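Local atomic coordinates of protein involved in catabolism of external DNA (Legionella pneumophila subsp. pneumophila, PDB entry 2OO3), a protein that probably methylates a specific adenine of 23S ribosomal RNA at N6, using S-adenosyl-L-methionine as the methyl donor. Residues His20-Arg25 / Ser251-Val256; Thr24-Tyr29 / Leu193-Tyr198; Lys176-Ala181 / Glu207-Lys212. All blocks are in the same frame, centred on the assembly; numbering follows the deposited sequence.

Contact 1 (His20-Arg25 / Ser251-Val256); sequences HITLTR and SEIKLV
Arg-25 and Glu-252 both swing CG away from their own carbonyl carbon, but there the likeness ends: the arginine folds back at chi2 and again at chi3, while the glutamate runs on extended, and the two side chains meet roughly at right angles. They tie helix 14-30 to helix 249-263 where the two pack on one side of the central sheet of a Rossmann-like methyltransferase fold. The short segments run nearly antiparallel, at 150°, with axes 11.1 Å apart at their closest. Such a spacing is bridged by side chains, not by close backbones. The salt bridge rests on one hydrogen bond of 2.9 Å, from Arg-25 NE to Glu-252 OE1. It is an angled grip: the bond is bent (137° at the hydrogen), the carboxylate and guanidinium planes stand 69° apart, and NE reaches OE1 from above the carboxylate plane. A second acid, Glu-82, takes Arg-25 NH1, so the guanidinium is held from two partners and its rotation is restrained. Beyond the charged pair, toward Ile-21 and Val-256, the interface turns apolar. These two lie side by side with their ends pointing opposite ways, Ile-21 CG2 being 3.8 Å from Val-256 CG1. Between these two levels Ile-253 bends its end toward the other helix and brings CD1 to 3.7 Å from Thr-22 OG1, a van der Waals contact of a methyl with the hydroxyl oxygen, which is itself hydrogen-bonded to Ile-18 O one turn earlier. At the charged end, one water weakly links Arg-25 O to Glu-252 OE1.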
loop_
_atom_site.group_PDB
_atom_site.type_symbol
_atom_site.label_atom_id
_atom_site.label_comp_id
_atom_site.label_asym_id
_atom_site.label_seq_id
_atom_site.Cartn_x
_atom_site.Cartn_y
_atom_site.Cartn_z
ATOM N N HIS A 20 2.850 -0.596 3.412
ATOM C CA HIS A 20 3.877 0.384 3.057
ATOM C C HIS A 20 5.216 -0.250 2.680
ATOM O O HIS A 20 5.890 0.244 1.801
ATOM C CB HIS A 20 4.038 1.426 4.158
ATOM C CG HIS A 20 2.852 2.346 4.281
ATOM N ND1 HIS A 20 2.486 2.933 5.474
ATOM C CD2 HIS A 20 1.966 2.799 3.352
ATOM C CE1 HIS A 20 1.434 3.711 5.280
ATOM N NE2 HIS A 20 1.092 3.640 4.005
ATOM N N ILE A 21 5.583 -1.361 3.317
ATOM C CA ILE A 21 6.789 -2.059 2.899
ATOM C C ILE A 21 6.580 -2.577 1.488
ATOM O O ILE A 21 7.498 -2.463 0.648
ATOM C CB ILE A 21 7.141 -3.246 3.842
ATOM C CG1 ILE A 21 7.414 -2.695 5.245
ATOM C CG2 ILE A 21 8.352 -4.034 3.283
ATOM C CD1 ILE A 21 7.554 -3.787 6.339
ATOM N N THR A 22 5.386 -3.148 1.237
ATOM C CA THR A 22 4.999 -3.597 -0.117
ATOM C C THR A 22 5.162 -2.467 -1.128
ATOM O O THR A 22 5.807 -2.642 -2.155
ATOM C CB THR A 22 3.576 -4.150 -0.146
ATOM O OG1 THR A 22 3.535 -5.327 0.693
ATOM C CG2 THR A 22 3.178 -4.558 -1.566
ATOM N N LEU A 23 4.577 -1.311 -0.836
ATOM C CA LEU A 23 4.765 -0.124 -1.680
ATOM C C LEU A 23 6.257 0.172 -1.926
ATOM O O LEU A 23 6.667 0.369 -3.062
ATOM C CB LEU A 23 4.076 1.090 -1.025
ATOM C CG LEU A 23 4.239 2.441 -1.733
ATOM C CD1 LEU A 23 3.762 2.419 -3.204
ATOM C CD2 LEU A 23 3.487 3.548 -0.935
ATOM N N THR A 24 7.077 0.190 -0.870
ATOM C CA THR A 24 8.497 0.514 -1.048
ATOM C C THR A 24 9.207 -0.455 -1.994
ATOM O O THR A 24 10.080 -0.032 -2.765
ATOM C CB THR A 24 9.296 0.684 0.278
ATOM O OG1 THR A 24 9.512 -0.586 0.912
ATOM C CG2 THR A 24 8.600 1.676 1.257
ATOM N N ARG A 25 8.818 -1.734 -1.962
ATOM C CA ARG A 25 9.487 -2.760 -2.790
ATOM C C ARG A 25 9.046 -2.559 -4.236
ATOM O O ARG A 25 9.861 -2.666 -5.173
ATOM C CB ARG A 25 9.142 -4.178 -2.295
ATOM C CG ARG A 25 9.576 -4.426 -0.834
ATOM C CD ARG A 25 10.999 -4.990 -0.681
ATOM N NE ARG A 25 11.995 -4.606 -1.683
ATOM C CZ ARG A 25 12.980 -3.724 -1.493
ATOM N NH1 ARG A 25 13.113 -3.055 -0.368
ATOM N NH2 ARG A 25 13.828 -3.483 -2.459
ATOM N N SER A 251 9.411 -13.716 -4.016
ATOM C CA SER A 251 10.366 -14.184 -3.033
ATOM C C SER A 251 10.814 -13.099 -2.060
ATOM O O SER A 251 11.024 -13.411 -0.884
ATOM C CB SER A 251 11.570 -14.909 -3.666
ATOM O OG SER A 251 12.230 -14.043 -4.574
ATOM N N GLU A 252 10.960 -11.849 -2.496
ATOM C CA GLU A 252 11.240 -10.787 -1.527
ATOM C C GLU A 252 10.131 -10.689 -0.499
ATOM O O GLU A 252 10.398 -10.603 0.683
ATOM C CB GLU A 252 11.353 -9.401 -2.180
ATOM C CG GLU A 252 12.550 -9.250 -3.105
ATOM C CD GLU A 252 12.840 -7.808 -3.450
ATOM O OE1 GLU A 252 11.921 -6.959 -3.352
ATOM O OE2 GLU A 252 13.990 -7.533 -3.838
ATOM N N ILE A 253 8.876 -10.667 -0.956
ATOM C CA ILE A 253 7.769 -10.398 -0.048
ATOM C C ILE A 253 7.568 -11.535 0.982
ATOM O O ILE A 253 7.122 -11.292 2.090
ATOM C CB ILE A 253 6.487 -10.093 -0.814
ATOM C CG1 ILE A 253 5.594 -9.178 0.027
ATOM C CG2 ILE A 253 5.823 -11.392 -1.310
ATOM C CD1 ILE A 253 6.229 -7.791 0.278
ATOM N N LYS A 254 7.961 -12.752 0.612
ATOM C CA LYS A 254 7.995 -13.885 1.533
ATOM C C LYS A 254 8.946 -13.644 2.712
ATOM O O LYS A 254 8.596 -13.934 3.854
ATOM C CB LYS A 254 8.392 -15.161 0.776
ATOM C CG LYS A 254 8.263 -16.479 1.594
ATOM C CD LYS A 254 8.611 -17.689 0.705
ATOM C CE LYS A 254 8.612 -19.026 1.471
ATOM N NZ LYS A 254 9.627 -18.926 2.556
ATOM N N LEU A 255 10.146 -13.135 2.427
ATOM C CA LEU A 255 11.091 -12.772 3.489
ATOM C C LEU A 255 10.473 -11.693 4.377
ATOM O O LEU A 255 10.568 -11.760 5.605
ATOM C CB LEU A 255 12.450 -12.280 2.950
ATOM C CG LEU A 255 13.487 -11.892 4.057
ATOM C CD1 LEU A 255 13.655 -12.935 5.170
ATOM C CD2 LEU A 255 14.877 -11.517 3.495
ATOM N N VAL A 256 9.832 -10.703 3.763
ATOM C CA VAL A 256 9.249 -9.626 4.553
ATOM C C VAL A 256 8.179 -10.213 5.495
ATOM O O VAL A 256 8.196 -9.965 6.704
ATOM C CB VAL A 256 8.619 -8.536 3.651
ATOM C CG1 VAL A 256 7.709 -7.555 4.495
ATOM C CG2 VAL A 256 9.723 -7.746 2.888
HETATM O O HOH W 1 10.587 -5.912 -6.223
#

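Contact 2 (Thr24-Tyr29 / Leu193-Tyr198); sequences TRLLAY and LYCVWY
No flat group takes part where Leu-26 meets Leu-193 and Cys-195; neither a ring face nor a ring edge is used, and the seam is built from leucine methyl groups and the CB and SG of a cysteine. The aromatic residues of the strand serve other neighbours: Tyr-194 points away from the helix and lies against Ala-185 and Tyr-186 of helix 174-188, while Trp-197 forms a cation-pi pair with Lys-19 and also touches Asp-166. The Leu-26 contact is an example of a helix laid on a sheet in a Rossmann-like methyltransferase fold. Alternate residues of a strand face the same side, so Leu-193 and Cys-195 both turn toward helix 14-30, and a single leucine can reach the pair by its fork. Leu-26 CD2 approaches Leu-193 CD1 at 4.0 Å, and the two leucines pass at a slant. The other branch of Leu-26, CD1, sits 3.9 Å from Cys-195 SG and is equally close to the cysteine CB. The sulfur lies anti to its own backbone N (chi1 -178°), alongside the leucine methyl. All three residues are buried, yet the interface is small, 144 Å² in all, and the CA atoms of Leu-26 and Leu-193 remain 8.8 Å apart, with side chains filling the distance. Pro-246 also touches Leu-26. Strand 193-200 is an inner strand of the sheet: Leu-193 and Cys-195 share backbone hydrogen bonds with strand 161-165 on one flank, strand 237-243 borders the other, and helix 174-188 packs on the face opposite Leu-26.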
loop_
_atom_site.group_PDB
_atom_site.type_symbol
_atom_site.label_atom_id
_atom_site.label_comp_id
_atom_site.label_asym_id
_atom_site.label_seq_id
_atom_site.Cartn_x
_atom_site.Cartn_y
_atom_site.Cartn_z
ATOM N N THR A 24 7.077 0.190 -0.870
ATOM C CA THR A 24 8.497 0.514 -1.048
ATOM C C THR A 24 9.207 -0.455 -1.994
ATOM O O THR A 24 10.080 -0.032 -2.765
ATOM C CB THR A 24 9.296 0.684 0.278
ATOM O OG1 THR A 24 9.512 -0.586 0.912
ATOM C CG2 THR A 24 8.600 1.676 1.257
ATOM N N ARG A 25 8.818 -1.734 -1.962
ATOM C CA ARG A 25 9.487 -2.760 -2.790
ATOM C C ARG A 25 9.046 -2.559 -4.236
ATOM O O ARG A 25 9.861 -2.666 -5.173
ATOM C CB ARG A 25 9.142 -4.178 -2.295
ATOM C CG ARG A 25 9.576 -4.426 -0.834
ATOM C CD ARG A 25 10.999 -4.990 -0.681
ATOM N NE ARG A 25 11.995 -4.606 -1.683
ATOM C CZ ARG A 25 12.980 -3.724 -1.493
ATOM N NH1 ARG A 25 13.113 -3.055 -0.368
ATOM N NH2 ARG A 25 13.828 -3.483 -2.459
ATOM N N LEU A 26 7.772 -2.190 -4.422
ATOM C CA LEU A 26 7.255 -1.938 -5.773
ATOM C C LEU A 26 7.942 -0.723 -6.388
ATOM O O LEU A 26 8.336 -0.765 -7.547
ATOM C CB LEU A 26 5.721 -1.762 -5.767
ATOM C CG LEU A 26 4.958 -3.046 -5.348
ATOM C CD1 LEU A 26 3.491 -2.712 -5.246
ATOM C CD2 LEU A 26 5.195 -4.203 -6.386
ATOM N N LEU A 27 8.106 0.335 -5.594
ATOM C CA LEU A 27 8.763 1.575 -6.040
ATOM C C LEU A 27 10.238 1.349 -6.367
ATOM O O LEU A 27 10.718 1.798 -7.406
ATOM C CB LEU A 27 8.619 2.676 -4.992
ATOM C CG LEU A 27 7.174 3.222 -4.823
ATOM C CD1 LEU A 27 7.157 4.090 -3.587
ATOM C CD2 LEU A 27 6.685 4.005 -6.016
ATOM N N ALA A 28 10.921 0.602 -5.495
ATOM C CA ALA A 28 12.314 0.214 -5.694
ATOM C C ALA A 28 12.501 -0.549 -6.995
ATOM O O ALA A 28 13.518 -0.353 -7.674
ATOM C CB ALA A 28 12.834 -0.613 -4.520
ATOM N N TYR A 29 11.536 -1.401 -7.362
ATOM C CA TYR A 29 11.686 -2.174 -8.607
ATOM C C TYR A 29 11.473 -1.311 -9.820
ATOM O O TYR A 29 12.276 -1.333 -10.779
ATOM C CB TYR A 29 10.669 -3.299 -8.695
ATOM C CG TYR A 29 10.769 -4.076 -10.003
ATOM C CD1 TYR A 29 11.768 -5.038 -10.182
ATOM C CD2 TYR A 29 9.857 -3.859 -11.059
ATOM C CE1 TYR A 29 11.857 -5.782 -11.367
ATOM C CE2 TYR A 29 9.933 -4.591 -12.252
ATOM C CZ TYR A 29 10.927 -5.566 -12.387
ATOM O OH TYR A 29 11.032 -6.318 -13.559
ATOM N N LEU A 193 0.911 -1.681 -13.276
ATOM C CA LEU A 193 1.121 -2.448 -12.039
ATOM C C LEU A 193 0.046 -1.958 -11.079
ATOM O O LEU A 193 0.062 -0.781 -10.696
ATOM C CB LEU A 193 2.527 -2.196 -11.480
ATOM C CG LEU A 193 3.074 -3.262 -10.503
ATOM C CD1 LEU A 193 4.521 -2.982 -10.148
ATOM C CD2 LEU A 193 2.241 -3.371 -9.242
ATOM N N TYR A 194 -0.930 -2.814 -10.783
ATOM C CA TYR A 194 -2.034 -2.493 -9.870
ATOM C C TYR A 194 -1.801 -3.159 -8.497
ATOM O O TYR A 194 -1.507 -4.348 -8.424
ATOM C CB TYR A 194 -3.377 -2.974 -10.462
ATOM C CG TYR A 194 -3.721 -2.290 -11.787
ATOM C CD1 TYR A 194 -4.503 -1.131 -11.819
ATOM C CD2 TYR A 194 -3.242 -2.787 -13.010
ATOM C CE1 TYR A 194 -4.812 -0.493 -13.030
ATOM C CE2 TYR A 194 -3.560 -2.135 -14.247
ATOM C CZ TYR A 194 -4.337 -0.998 -14.230
ATOM O OH TYR A 194 -4.644 -0.352 -15.423
ATOM N N CYS A 195 -1.902 -2.382 -7.426
ATOM C CA CYS A 195 -1.728 -2.908 -6.087
ATOM C C CYS A 195 -2.896 -2.436 -5.227
ATOM O O CYS A 195 -3.034 -1.246 -4.946
ATOM C CB CYS A 195 -0.426 -2.401 -5.484
ATOM S SG CYS A 195 -0.113 -3.042 -3.844
ATOM N N VAL A 196 -3.736 -3.364 -4.792
ATOM C CA VAL A 196 -4.884 -2.981 -3.949
ATOM C C VAL A 196 -4.781 -3.688 -2.588
ATOM O O VAL A 196 -4.550 -4.906 -2.527
ATOM C CB VAL A 196 -6.238 -3.261 -4.656
ATOM C CG1 VAL A 196 -6.370 -4.728 -5.051
ATOM C CG2 VAL A 196 -7.460 -2.798 -3.804
ATOM N N TRP A 197 -4.898 -2.894 -1.524
ATOM C CA TRP A 197 -4.932 -3.382 -0.151
ATOM C C TRP A 197 -6.378 -3.771 0.181
ATOM O O TRP A 197 -7.335 -3.067 -0.222
ATOM C CB TRP A 197 -4.453 -2.266 0.811
ATOM C CG TRP A 197 -4.517 -2.697 2.262
ATOM C CD1 TRP A 197 -3.592 -3.477 2.946
ATOM C CD2 TRP A 197 -5.603 -2.463 3.167
ATOM N NE1 TRP A 197 -4.046 -3.713 4.229
ATOM C CE2 TRP A 197 -5.270 -3.096 4.393
ATOM C CE3 TRP A 197 -6.840 -1.804 3.050
ATOM C CZ2 TRP A 197 -6.128 -3.081 5.494
ATOM C CZ3 TRP A 197 -7.676 -1.749 4.158
ATOM C CH2 TRP A 197 -7.309 -2.373 5.375
ATOM N N TYR A 198 -6.548 -4.825 0.990
ATOM C CA TYR A 198 -7.875 -5.196 1.492
ATOM C C TYR A 198 -7.769 -5.756 2.909
ATOM O O TYR A 198 -6.722 -6.332 3.271
ATOM C CB TYR A 198 -8.522 -6.222 0.554
ATOM C CG TYR A 198 -7.750 -7.518 0.422
ATOM C CD1 TYR A 198 -7.994 -8.589 1.279
ATOM C CD2 TYR A 198 -6.779 -7.682 -0.584
ATOM C CE1 TYR A 198 -7.285 -9.802 1.150
ATOM C CE2 TYR A 198 -6.087 -8.862 -0.726
ATOM C CZ TYR A 198 -6.336 -9.916 0.144
ATOM O OH TYR A 198 -5.628 -11.077 -0.014
#

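Contact 3 (Lys176-Ala181 / Glu207-Lys212); sequences KEIPYA and EQFLRK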
loop_
_atom_site.group_PDB
_atom_site.type_symbol
_atom_site.label_atom_id
_atom_site.label_comp_id
_atom_site.label_asym_id
_atom_site.label_seq_id
_atom_site.Cartn_x
_atom_site.Cartn_y
_atom_site.Cartn_z
ATOM N N LYS A 176 -17.246 -4.593 -3.814
ATOM C CA LYS A 176 -17.572 -4.811 -5.234
ATOM C C LYS A 176 -17.241 -3.626 -6.132
ATOM O O LYS A 176 -16.885 -3.833 -7.301
ATOM C CB LYS A 176 -19.023 -5.269 -5.442
ATOM C CG LYS A 176 -20.045 -4.391 -4.893
ATOM C CD LYS A 176 -21.401 -4.714 -5.540
ATOM C CE LYS A 176 -22.393 -3.568 -5.302
ATOM N NZ LYS A 176 -22.975 -3.710 -3.936
ATOM N N GLU A 177 -17.328 -2.398 -5.603
ATOM C CA GLU A 177 -16.941 -1.219 -6.405
ATOM C C GLU A 177 -15.473 -1.286 -6.852
ATOM O O GLU A 177 -15.132 -0.967 -7.980
ATOM C CB GLU A 177 -17.152 0.051 -5.609
ATOM C CG GLU A 177 -18.625 0.368 -5.390
ATOM C CD GLU A 177 -18.867 1.461 -4.375
ATOM O OE1 GLU A 177 -17.889 1.958 -3.771
ATOM O OE2 GLU A 177 -20.050 1.833 -4.188
ATOM N N ILE A 178 -14.608 -1.684 -5.928
ATOM C CA ILE A 178 -13.166 -1.642 -6.155
ATOM C C ILE A 178 -12.728 -2.592 -7.261
ATOM O O ILE A 178 -12.099 -2.139 -8.211
ATOM C CB ILE A 178 -12.366 -1.834 -4.815
ATOM C CG1 ILE A 178 -12.557 -0.589 -3.936
ATOM C CG2 ILE A 178 -10.901 -2.139 -5.075
ATOM C CD1 ILE A 178 -12.058 0.735 -4.541
ATOM N N PRO A 179 -13.071 -3.895 -7.174
ATOM C CA PRO A 179 -12.653 -4.741 -8.293
ATOM C C PRO A 179 -13.290 -4.349 -9.621
ATOM O O PRO A 179 -12.682 -4.571 -10.650
ATOM C CB PRO A 179 -13.148 -6.127 -7.892
ATOM C CG PRO A 179 -13.198 -6.079 -6.361
ATOM C CD PRO A 179 -13.739 -4.679 -6.126
ATOM N N TYR A 180 -14.511 -3.814 -9.581
ATOM C CA TYR A 180 -15.181 -3.318 -10.784
ATOM C C TYR A 180 -14.336 -2.205 -11.435
ATOM O O TYR A 180 -14.057 -2.259 -12.622
ATOM C CB TYR A 180 -16.568 -2.771 -10.459
ATOM C CG TYR A 180 -17.380 -2.384 -11.692
ATOM C CD1 TYR A 180 -17.991 -3.356 -12.459
ATOM C CD2 TYR A 180 -17.524 -1.051 -12.080
ATOM C CE1 TYR A 180 -18.740 -3.031 -13.578
ATOM C CE2 TYR A 180 -18.283 -0.705 -13.217
ATOM C CZ TYR A 180 -18.890 -1.715 -13.951
ATOM O OH TYR A 180 -19.654 -1.430 -15.092
ATOM N N ALA A 181 -13.935 -1.218 -10.640
ATOM C CA ALA A 181 -13.100 -0.135 -11.129
ATOM C C ALA A 181 -11.726 -0.622 -11.650
ATOM O O ALA A 181 -11.247 -0.153 -12.692
ATOM C CB ALA A 181 -12.914 0.920 -10.040
ATOM N N GLU A 207 -13.745 -12.912 0.533
ATOM C CA GLU A 207 -13.719 -13.953 -0.486
ATOM C C GLU A 207 -14.472 -13.533 -1.761
ATOM O O GLU A 207 -14.088 -13.927 -2.874
ATOM C CB GLU A 207 -14.279 -15.281 0.052
ATOM C CG GLU A 207 -13.358 -16.026 1.059
ATOM C CD GLU A 207 -11.992 -16.409 0.447
ATOM O OE1 GLU A 207 -11.908 -16.646 -0.767
ATOM O OE2 GLU A 207 -10.983 -16.437 1.164
ATOM N N GLN A 208 -15.549 -12.752 -1.604
ATOM C CA GLN A 208 -16.288 -12.251 -2.774
ATOM C C GLN A 208 -15.479 -11.209 -3.550
ATOM O O GLN A 208 -15.487 -11.177 -4.794
ATOM C CB GLN A 208 -17.646 -11.694 -2.367
ATOM C CG GLN A 208 -18.649 -12.825 -1.944
ATOM C CD GLN A 208 -19.847 -12.258 -1.210
ATOM O OE1 GLN A 208 -20.761 -11.735 -1.839
ATOM N NE2 GLN A 208 -19.839 -12.342 0.133
ATOM N N PHE A 209 -14.797 -10.358 -2.801
ATOM C CA PHE A 209 -13.837 -9.388 -3.359
ATOM C C PHE A 209 -12.747 -10.145 -4.129
ATOM O O PHE A 209 -12.478 -9.855 -5.307
ATOM C CB PHE A 209 -13.244 -8.572 -2.190
ATOM C CG PHE A 209 -12.047 -7.703 -2.559
ATOM C CD1 PHE A 209 -12.229 -6.411 -3.044
ATOM C CD2 PHE A 209 -10.739 -8.181 -2.388
ATOM C CE1 PHE A 209 -11.109 -5.589 -3.371
ATOM C CE2 PHE A 209 -9.622 -7.376 -2.732
ATOM C CZ PHE A 209 -9.814 -6.088 -3.215
ATOM N N LEU A 210 -12.137 -11.137 -3.480
ATOM C CA LEU A 210 -11.049 -11.884 -4.111
ATOM C C LEU A 210 -11.483 -12.648 -5.401
ATOM O O LEU A 210 -10.700 -12.755 -6.350
ATOM C CB LEU A 210 -10.406 -12.848 -3.100
ATOM C CG LEU A 210 -9.596 -12.233 -1.948
ATOM C CD1 LEU A 210 -9.136 -13.323 -1.010
ATOM C CD2 LEU A 210 -8.391 -11.421 -2.494
ATOM N N ARG A 211 -12.727 -13.134 -5.457
ATOM C CA ARG A 211 -13.202 -13.839 -6.659
ATOM C C ARG A 211 -13.271 -12.865 -7.836
ATOM O O ARG A 211 -12.869 -13.208 -8.965
ATOM C CB ARG A 211 -14.564 -14.517 -6.427
ATOM C CG ARG A 211 -15.129 -15.280 -7.687
ATOM C CD ARG A 211 -16.426 -16.058 -7.352
ATOM N NE ARG A 211 -16.209 -17.157 -6.401
ATOM C CZ ARG A 211 -15.713 -18.358 -6.720
ATOM N NH1 ARG A 211 -15.379 -18.643 -7.975
ATOM N NH2 ARG A 211 -15.539 -19.275 -5.777
ATOM N N LYS A 212 -13.743 -11.649 -7.577
ATOM C CA LYS A 212 -13.749 -10.606 -8.610
ATOM C C LYS A 212 -12.332 -10.195 -9.022
ATOM O O LYS A 212 -12.075 -10.048 -10.202
ATOM C CB LYS A 212 -14.534 -9.354 -8.174
ATOM C CG LYS A 212 -15.981 -9.613 -7.843
ATOM C CD LYS A 212 -16.623 -10.585 -8.834
ATOM C CE LYS A 212 -17.301 -9.868 -9.976
ATOM N NZ LYS A 212 -18.151 -10.822 -10.748
#
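Apolar packing accounts for the touching between Pro-179, Ile-178, Phe-209 and Lys-212, and most of it gathers round one ring. Phe-209 projects CG anti to its backbone N (chi1 169°), which carries the phenyl group across to the other helix. Ile-178 CG2 reaches the ring at its edge, in the ring plane, 3.9 Å from Phe-209 CE1. Pro-179 comes in obliquely instead, its CG 3.5 Å from Phe-209 CD1, and the proline and phenylalanine side chains cross at about a right angle. A further contact is aliphatic: Pro-179 CB lies 3.5 Å from Lys-212 CB, while the rest of the lysine bends away toward a long, weak ion pair with Glu-215. The backbones come close here, the CA atoms of Pro-179 and Lys-212 being 6.0 Å apart. Hydrogen bonding operates within each helix. Proline has no N-H to give to the preceding turn, and helix 174-188 is kinked at Pro-179, the very residue that presses on its neighbour. The segments nevertheless run almost parallel, at 9°, with axes 9.1 Å apart. Two side-by-side parallel helices are what successive beta-alpha-beta crossovers produce: helix 174-188 leads into strand 193-200 and helix 203-216 leads out of it, on one face of the central sheet, as in Rossmann-like methyltransferases.

Seen together, the three contacts show a sheet clad on both faces. Contacts 1 and 2 share helix 14-30 and meet where Thr-22 CG2 lies 4.3 Å from Cys-195 SG. Contact 3 lies across the sheet, its centre about 23 Å from that of contact 1. Strand 193-200 joins the layers: Val-196 CG2 packs 3.7 Å from Ile-178 CG2, and Tyr-198 CD2 is 3.6 Å from Phe-209 CE2. Residues of the contacts come near the predicted cofactor site: the Cys-195 side chain is about 8 Å from that of Asp-166, the predicted proton acceptor, and about 9 Å from that of His-20 in contact 1, which, like His-43, about 4 Å from the Ile-178 side chain, is predicted to bind S-adenosyl-L-methionine.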